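Vinylacetyl-CoA Delta-isomerase (Nitrosopumilus maritimus SCM1, PDB 6VJR) binds FAD, a [4Fe-4S] cluster and iron, and probably acts as a 4-hydroxybutyryl-CoA dehydratase and vinylacetyl-CoA delta-isomerase. Local coordinates at residues Glu334-Gln346 with Asn357-Val369. Numbering follows the deposited sequence. Where two conformers were deposited one is given.
Sequences ETIFAAGIASSHQ and NDDMLAQVCKHNV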
loop_
_atom_site.group_PDB
_atom_site.type_symbol
_atom_site.label_atom_id
_atom_site.label_comp_id
_atom_site.label_asym_id
_atom_site.label_seq_id
_atom_site.Cartn_x
_atom_site.Cartn_y
_atom_site.Cartn_z
ATOM N N GLU A 334 -4.025 11.537 10.953
ATOM C CA GLU A 334 -3.111 12.083 11.947
ATOM C C GLU A 334 -1.664 12.056 11.491
ATOM O O GLU A 334 -0.842 12.853 11.927
ATOM C CB GLU A 334 -3.250 11.409 13.295
ATOM C CG GLU A 334 -4.640 11.569 13.891
ATOM C CD GLU A 334 -5.135 12.975 14.177
ATOM O OE1 GLU A 334 -4.323 13.934 14.270
ATOM O OE2 GLU A 334 -6.370 13.065 14.393
ATOM N N THR A 335 -1.331 11.128 10.596
ATOM C CA THR A 335 0.008 11.058 10.028
ATOM C C THR A 335 0.298 12.375 9.275
ATOM O O THR A 335 1.385 12.936 9.340
ATOM C CB THR A 335 0.135 9.812 9.124
ATOM O OG1 THR A 335 0.065 8.638 9.927
ATOM C CG2 THR A 335 1.517 9.743 8.488
ATOM N N ILE A 336 -0.672 12.854 8.485
ATOM C CA ILE A 336 -0.540 14.119 7.778
ATOM C C ILE A 336 -0.382 15.242 8.792
ATOM O O ILE A 336 0.515 16.115 8.657
ATOM C CB ILE A 336 -1.739 14.361 6.842
ATOM C CG1 ILE A 336 -1.752 13.320 5.748
ATOM C CG2 ILE A 336 -1.698 15.784 6.299
ATOM C CD1 ILE A 336 -3.101 13.204 5.075
ATOM N N PHE A 337 -1.282 15.251 9.774
ATOM C CA PHE A 337 -1.226 16.324 10.750
ATOM C C PHE A 337 0.154 16.400 11.410
ATOM O O PHE A 337 0.719 17.501 11.596
ATOM C CB PHE A 337 -2.297 16.063 11.822
ATOM C CG PHE A 337 -2.308 17.100 12.919
ATOM C CD1 PHE A 337 -2.723 18.392 12.663
ATOM C CD2 PHE A 337 -1.914 16.767 14.219
ATOM C CE1 PHE A 337 -2.687 19.362 13.672
ATOM C CE2 PHE A 337 -1.877 17.742 15.196
ATOM C CZ PHE A 337 -2.280 19.017 14.918
ATOM N N ALA A 338 0.660 15.248 11.850
ATOM C CA ALA A 338 1.946 15.166 12.553
ATOM C C ALA A 338 3.051 15.758 11.688
ATOM O O ALA A 338 3.896 16.506 12.164
ATOM C CB ALA A 338 2.220 13.759 12.884
ATOM N N ALA A 339 3.091 15.389 10.402
ATOM C CA ALA A 339 4.131 15.891 9.509
ATOM C C ALA A 339 4.093 17.415 9.429
ATOM O O ALA A 339 5.130 18.072 9.456
ATOM C CB ALA A 339 4.078 15.179 8.166
ATOM N N GLY A 340 2.900 17.987 9.252
ATOM C CA GLY A 340 2.753 19.397 9.096
ATOM C C GLY A 340 3.170 20.130 10.363
ATOM O O GLY A 340 3.963 21.084 10.278
ATOM N N ILE A 341 2.675 19.695 11.530
ATOM C CA ILE A 341 3.011 20.411 12.758
ATOM C C ILE A 341 4.486 20.216 13.154
ATOM O O ILE A 341 5.113 21.154 13.658
ATOM C CB ILE A 341 2.063 20.150 13.940
ATOM C CG1 ILE A 341 2.101 18.755 14.501
ATOM C CG2 ILE A 341 0.653 20.653 13.641
ATOM C CD1 ILE A 341 1.573 18.733 15.933
ATOM N N ALA A 342 5.088 19.088 12.773
ATOM C CA ALA A 342 6.510 18.881 12.985
ATOM C C ALA A 342 7.299 19.904 12.152
ATOM O O ALA A 342 8.254 20.483 12.615
ATOM C CB ALA A 342 6.912 17.467 12.589
ATOM N N SER A 343 6.903 20.108 10.897
ATOM C CA SER A 343 7.533 21.080 10.021
ATOM C C SER A 343 7.504 22.456 10.676
ATOM O O SER A 343 8.505 23.177 10.711
ATOM C CB SER A 343 6.890 21.093 8.658
ATOM O OG SER A 343 7.520 22.049 7.798
ATOM N N SER A 344 6.326 22.835 11.169
ATOM C CA SER A 344 6.142 24.150 11.774
ATOM C C SER A 344 6.950 24.271 13.056
ATOM O O SER A 344 7.624 25.298 13.275
ATOM C CB SER A 344 4.696 24.367 11.984
ATOM O OG SER A 344 3.935 24.494 10.805
ATOM N N HIS A 345 6.889 23.260 13.924
ATOM C CA HIS A 345 7.642 23.247 15.177
ATOM C C HIS A 345 9.141 23.389 14.962
ATOM O O HIS A 345 9.798 23.972 15.815
ATOM C CB HIS A 345 7.377 21.976 16.002
ATOM C CG HIS A 345 6.190 22.045 16.911
ATOM N ND1 HIS A 345 6.164 22.877 18.007
ATOM C CD2 HIS A 345 5.024 21.404 16.899
ATOM C CE1 HIS A 345 5.018 22.684 18.669
ATOM N NE2 HIS A 345 4.321 21.775 18.011
ATOM N N GLN A 346 9.646 22.857 13.828
ATOM C CA GLN A 346 11.066 22.849 13.475
ATOM C C GLN A 346 11.463 24.098 12.671
ATOM O O GLN A 346 12.571 24.140 12.118
ATOM C CB GLN A 346 11.372 21.537 12.749
ATOM C CG GLN A 346 11.348 20.362 13.711
ATOM C CD GLN A 346 12.431 20.388 14.771
ATOM O OE1 GLN A 346 12.177 20.399 15.984
ATOM N NE2 GLN A 346 13.677 20.344 14.307
ATOM N N ASN A 357 9.152 27.330 8.064
ATOM C CA ASN A 357 9.033 25.965 8.516
ATOM C C ASN A 357 10.073 25.077 7.823
ATOM O O ASN A 357 10.706 25.441 6.835
ATOM C CB ASN A 357 7.625 25.447 8.231
ATOM C CG ASN A 357 7.316 25.547 6.763
ATOM O OD1 ASN A 357 7.226 26.632 6.184
ATOM N ND2 ASN A 357 7.165 24.403 6.135
ATOM N N ASP A 358 10.280 23.886 8.400
ATOM C CA ASP A 358 11.223 22.901 7.908
ATOM C C ASP A 358 10.799 22.378 6.549
ATOM O O ASP A 358 9.779 21.708 6.416
ATOM C CB ASP A 358 11.378 21.731 8.866
ATOM C CG ASP A 358 12.516 20.801 8.485
ATOM O OD1 ASP A 358 12.426 20.190 7.400
ATOM O OD2 ASP A 358 13.509 20.723 9.265
ATOM N N ASP A 359 11.616 22.666 5.539
ATOM C CA ASP A 359 11.262 22.329 4.160
ATOM C C ASP A 359 11.120 20.818 3.941
ATOM O O ASP A 359 10.166 20.380 3.301
ATOM C CB ASP A 359 12.288 22.911 3.210
ATOM C CG ASP A 359 11.870 22.837 1.756
ATOM O OD1 ASP A 359 11.837 21.694 1.238
ATOM O OD2 ASP A 359 11.578 23.907 1.205
ATOM N N MET A 360 12.057 20.037 4.440
ATOM C CA MET A 360 12.019 18.603 4.259
ATOM C C MET A 360 10.719 18.043 4.819
ATOM O O MET A 360 10.032 17.292 4.144
ATOM C CB MET A 360 13.228 17.901 4.891
ATOM C CG MET A 360 13.099 16.408 4.854
ATOM S SD MET A 360 13.242 15.643 3.246
ATOM C CE MET A 360 14.995 15.228 3.241
ATOM N N LEU A 361 10.376 18.432 6.036
ATOM C CA LEU A 361 9.171 17.894 6.640
ATOM C C LEU A 361 7.887 18.388 5.967
ATOM O O LEU A 361 6.893 17.665 5.969
ATOM C CB LEU A 361 9.182 18.146 8.130
ATOM C CG LEU A 361 10.322 17.486 8.894
ATOM C CD1 LEU A 361 10.375 17.952 10.322
ATOM C CD2 LEU A 361 10.089 15.986 8.859
ATOM N N ALA A 362 7.916 19.602 5.388
ATOM C CA ALA A 362 6.811 20.060 4.561
ATOM C C ALA A 362 6.631 19.122 3.363
ATOM O O ALA A 362 5.506 18.859 2.969
ATOM C CB ALA A 362 7.004 21.465 4.106
ATOM N N GLN A 363 7.722 18.680 2.732
ATOM C CA GLN A 363 7.598 17.784 1.573
ATOM C C GLN A 363 6.891 16.514 1.989
ATOM O O GLN A 363 6.074 15.958 1.250
ATOM C CB GLN A 363 8.954 17.457 0.963
ATOM C CG GLN A 363 9.833 18.644 0.635
ATOM C CD GLN A 363 9.129 19.673 -0.188
ATOM O OE1 GLN A 363 8.392 19.346 -1.143
ATOM N NE2 GLN A 363 9.386 20.930 0.157
ATOM N N VAL A 364 7.266 16.005 3.152
ATOM C CA VAL A 364 6.679 14.780 3.670
ATOM C C VAL A 364 5.184 14.940 3.960
ATOM O O VAL A 364 4.381 14.073 3.673
ATOM C CB VAL A 364 7.495 14.374 4.915
ATOM C CG1 VAL A 364 6.792 13.231 5.628
ATOM C CG2 VAL A 364 8.940 14.031 4.567
ATOM N N CYS A 365 4.793 16.070 4.560
ATOM C CA CYS A 365 3.394 16.367 4.799
ATOM C C CYS A 365 2.624 16.302 3.475
ATOM O O CYS A 365 1.670 15.545 3.295
ATOM C CB CYS A 365 3.243 17.718 5.463
ATOM S SG CYS A 365 1.517 18.187 5.756
ATOM N N LYS A 366 3.038 17.099 2.514
ATOM C CA LYS A 366 2.326 17.186 1.243
ATOM C C LYS A 366 2.362 15.849 0.502
ATOM O O LYS A 366 1.371 15.463 -0.108
ATOM C CB LYS A 366 2.951 18.313 0.424
ATOM C CG LYS A 366 2.703 18.153 -1.050
ATOM C CD LYS A 366 1.282 18.457 -1.484
ATOM C CE LYS A 366 1.259 18.367 -2.953
ATOM N NZ LYS A 366 -0.041 18.497 -3.568
ATOM N N HIS A 367 3.503 15.162 0.511
ATOM C CA HIS A 367 3.561 13.897 -0.233
ATOM C C HIS A 367 2.552 12.896 0.308
ATOM O O HIS A 367 1.911 12.172 -0.478
ATOM C CB HIS A 367 4.981 13.371 -0.363
ATOM C CG HIS A 367 5.203 12.598 -1.611
ATOM N ND1 HIS A 367 5.053 13.202 -2.845
ATOM C CD2 HIS A 367 5.506 11.315 -1.856
ATOM C CE1 HIS A 367 5.347 12.286 -3.792
ATOM N NE2 HIS A 367 5.605 11.145 -3.214
ATOM N N ASN A 368 2.413 12.834 1.639
ATOM C CA ASN A 368 1.376 12.014 2.241
ATOM C C ASN A 368 -0.026 12.483 1.842
ATOM O O ASN A 368 -0.941 11.667 1.674
ATOM C CB ASN A 368 1.588 11.828 3.733
ATOM C CG ASN A 368 2.764 10.932 4.017
ATOM O OD1 ASN A 368 2.910 9.860 3.401
ATOM N ND2 ASN A 368 3.608 11.315 4.958
ATOM N N VAL A 369 -0.230 13.810 1.841
ATOM C CA VAL A 369 -1.494 14.401 1.397
ATOM C C VAL A 369 -1.885 13.926 -0.010
ATOM O O VAL A 369 -3.074 13.785 -0.306
ATOM C CB VAL A 369 -1.429 15.936 1.521
ATOM C CG1 VAL A 369 -2.525 16.674 0.776
ATOM C CG2 VAL A 369 -1.432 16.322 2.984
HETATM O O HOH W 1 13.935 19.259 11.507
#
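The amide of Asn357 meets the hydroxyl of Ser343 within its own plane, ND2 giving OG a nearly straight bond of 2.9 Å (172°), while ND2 also bonds to Cys287 O on helix 278-292. The carboxylate of Asp358 divides its oxygens: OD1 caps the new helix by accepting from Leu361 N on its anti side, and OD2 pairs with Arg493 and, through a water, with Gln346 NE2; the Gln346 amide also bonds to His345 of the second subunit. Ser343 joins the two ends. A chi1 of -180° swings OG away from the backbone N, to the side of the carbonyl carbon, where it donates to Asp358 O at 2.7 Å, a carbonyl that also receives Ala362 N, and the backbone answers with Asp358 N to Ser343 O at 3.0 Å. A buried hydroxyl thus both gives and accepts a bond.

Beyond this polar end small residues let the helices close in, their axes 7.9 Å apart. Ala339 CB rests on the backbone of Cys365, 3.6 Å from its CA, and Cys365 SG lies over Gly340 CA at 3.8 Å. Farther along, the side chains of Ile336 and Val369 cross at about a right angle, Ile336 CG2 beside Val369 CG2; Val369 in turn neighbours the iron ligand Tyr293. The whole is an antiparallel helical hairpin (162°) with an Asp N-cap, consistent with the helical bundle of acyl-CoA dehydrogenase-like C-terminal domains, whose Val369 side chain here comes within about 8 Å of the iron and the [4Fe-4S] cluster.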